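Local coordinates for p1 (Rice yellow mottle virus, PDB 6TY2), which suppresses RNA silencing as a viral zinc-finger protein and probably binds RNA, this chain being its C-terminal zinc-finger part, at residues E14-N19 with L31-R36. Numbering follows the deposited sequence.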
loop_
_atom_site.group_PDB
_atom_site.type_symbol
_atom_site.label_atom_id
_atom_site.label_comp_id
_atom_site.label_asym_id
_atom_site.label_seq_id
_atom_site.Cartn_x
_atom_site.Cartn_y
_atom_site.Cartn_z
ATOM N N GLU A 14 -14.545 -2.902 0.750
ATOM C CA GLU A 14 -13.710 -3.538 -0.259
ATOM C C GLU A 14 -12.843 -4.629 0.352
ATOM O O GLU A 14 -12.539 -5.632 -0.301
ATOM C CB GLU A 14 -12.846 -2.488 -0.959
ATOM C CG GLU A 14 -11.963 -3.032 -2.068
ATOM C CD GLU A 14 -12.733 -3.753 -3.176
ATOM O OE1 GLU A 14 -13.927 -3.434 -3.429
ATOM O OE2 GLU A 14 -12.122 -4.650 -3.801
ATOM N N ILE A 15 -12.451 -4.427 1.607
ATOM C CA ILE A 15 -11.715 -5.433 2.373
ATOM C C ILE A 15 -12.577 -6.668 2.548
ATOM O O ILE A 15 -12.116 -7.791 2.353
ATOM C CB ILE A 15 -11.313 -4.899 3.766
ATOM C CG1 ILE A 15 -10.271 -3.783 3.657
ATOM C CG2 ILE A 15 -10.852 -6.025 4.674
ATOM C CD1 ILE A 15 -9.088 -4.150 2.808
ATOM N N SER A 16 -13.842 -6.442 2.912
ATOM C CA SER A 16 -14.826 -7.511 3.059
ATOM C C SER A 16 -14.914 -8.352 1.802
ATOM O O SER A 16 -14.953 -9.583 1.867
ATOM C CB SER A 16 -16.215 -6.945 3.366
ATOM O OG SER A 16 -16.345 -6.583 4.731
ATOM N N ALA A 17 -14.964 -7.672 0.661
ATOM C CA ALA A 17 -15.173 -8.342 -0.616
ATOM C C ALA A 17 -13.978 -9.197 -0.971
ATOM O O ALA A 17 -14.140 -10.323 -1.432
ATOM C CB ALA A 17 -15.443 -7.321 -1.716
ATOM N N CYS A 18 -12.780 -8.650 -0.766
ATOM C CA CYS A 18 -11.543 -9.369 -1.033
ATOM C C CYS A 18 -11.364 -10.563 -0.124
ATOM O O CYS A 18 -10.955 -11.625 -0.583
ATOM C CB CYS A 18 -10.335 -8.435 -0.888
ATOM S SG CYS A 18 -10.171 -7.221 -2.205
ATOM N N ASN A 19 -11.631 -10.389 1.166
ATOM C CA ASN A 19 -11.504 -11.497 2.109
ATOM C C ASN A 19 -12.379 -12.680 1.711
ATOM O O ASN A 19 -11.937 -13.826 1.761
ATOM C CB ASN A 19 -11.855 -11.057 3.533
ATOM C CG ASN A 19 -10.653 -10.487 4.282
ATOM O OD1 ASN A 19 -9.503 -10.746 3.920
ATOM N ND2 ASN A 19 -10.918 -9.716 5.335
ATOM N N LEU A 31 -6.995 -9.859 5.139
ATOM C CA LEU A 31 -7.143 -8.410 5.231
ATOM C C LEU A 31 -7.825 -7.994 6.550
ATOM O O LEU A 31 -8.660 -8.711 7.108
ATOM C CB LEU A 31 -7.904 -7.869 4.009
ATOM C CG LEU A 31 -7.187 -8.050 2.662
ATOM C CD1 LEU A 31 -8.046 -7.604 1.491
ATOM C CD2 LEU A 31 -5.868 -7.299 2.645
ATOM N N VAL A 32 -7.434 -6.837 7.059
ATOM C CA VAL A 32 -7.885 -6.408 8.375
ATOM C C VAL A 32 -8.585 -5.082 8.215
ATOM O O VAL A 32 -8.218 -4.282 7.357
ATOM C CB VAL A 32 -6.702 -6.311 9.367
ATOM C CG1 VAL A 32 -5.669 -5.412 8.828
ATOM C CG2 VAL A 32 -7.141 -5.833 10.735
ATOM N N TYR A 33 -9.613 -4.860 9.022
ATOM C CA TYR A 33 -10.457 -3.693 8.862
ATOM C C TYR A 33 -9.832 -2.410 9.447
ATOM O O TYR A 33 -9.075 -2.448 10.405
ATOM C CB TYR A 33 -11.811 -3.959 9.503
ATOM C CG TYR A 33 -12.694 -4.962 8.776
ATOM C CD1 TYR A 33 -13.110 -4.736 7.471
ATOM C CD2 TYR A 33 -13.151 -6.103 9.418
ATOM C CE1 TYR A 33 -13.943 -5.635 6.815
ATOM C CE2 TYR A 33 -13.992 -7.011 8.778
ATOM C CZ TYR A 33 -14.386 -6.770 7.478
ATOM O OH TYR A 33 -15.213 -7.667 6.835
ATOM N N LEU A 34 -10.159 -1.272 8.852
ATOM C CA LEU A 34 -9.618 0.008 9.303
ATOM C C LEU A 34 -10.472 0.691 10.380
ATOM O O LEU A 34 -11.705 0.585 10.385
ATOM C CB LEU A 34 -9.473 0.964 8.119
ATOM C CG LEU A 34 -8.367 0.826 7.080
ATOM C CD1 LEU A 34 -8.398 -0.521 6.385
ATOM C CD2 LEU A 34 -8.545 1.933 6.066
ATOM N N SER A 35 -9.806 1.412 11.275
ATOM C CA SER A 35 -10.475 2.367 12.155
ATOM C C SER A 35 -9.540 3.542 12.326
ATOM O O SER A 35 -8.415 3.501 11.842
ATOM C CB SER A 35 -10.808 1.755 13.515
ATOM O OG SER A 35 -9.619 1.441 14.214
ATOM N N ARG A 36 -9.991 4.579 13.023
ATOM C CA ARG A 36 -9.133 5.716 13.310
ATOM C C ARG A 36 -7.898 5.293 14.085
ATOM O O ARG A 36 -6.862 5.938 14.008
ATOM C CB ARG A 36 -9.897 6.789 14.095
ATOM C CG ARG A 36 -11.008 7.457 13.304
ATOM C CD ARG A 36 -11.700 8.556 14.106
ATOM N NE ARG A 36 -12.895 9.054 13.422
ATOM C CZ ARG A 36 -13.610 10.098 13.829
ATOM N NH1 ARG A 36 -13.255 10.767 14.919
ATOM N NH2 ARG A 36 -14.681 10.478 13.143
#
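Ser-16 OG and Tyr-33 OH meet at 2.6 Å, a short hydrogen bond with either as donor. The serine oxygen approaches the phenol at its edge, near the ring plane; its short side chain also keeps it within a weak bond of the carbonyl O of Asn-12, one turn earlier in the helix. Tyrosine suits the loop position because its ring packs on Ile-15 and still carries a hydroxyl to the serine.

One turn on, Asn-19 grips the backbone of Leu-31 with both ends of its amide. Leu-31 N donates to Asn-19 OD1 at 2.9 Å, in the plane of the side-chain carbonyl and on a lone pair, whereas Asn-19 ND2 gives an almost straight bond to Leu-31 O at 3.0 Å (N-H...O angle 173°). That donor lies well above the plane of the Leu-31 carbonyl, although the oxygen is nearly within the amide plane of Asn-19. Having a donor and an acceptor side by side, asparagine can satisfy the N-H and C=O of a single residue, and the pair of bonds fixes the rotation of its amide.

Between these polar ends lies the buried side chain of Ile-15. Its CG2, anti to the backbone N, touches both loop neighbours, 3.5 Å from Leu-31 CB and 3.8 Å from Tyr-33 CE1, and the other branch adds its CD1 against Leu-31 CD1. Leucine offers the helix an apolar branch: Leu-31 CD1 lies 3.4 Å from Cys-18 CB, closer than usual for two carbons.

The contact thus pins the extended loop after helix 3-24 back against that helix. Farther along, Leu-34 N bonds to Asn-12 OD1 and Arg-36 forms a salt bridge with Asp-5, as the loop runs toward the zinc site; Val-32 packs against Leu-54 of the C-terminal loop.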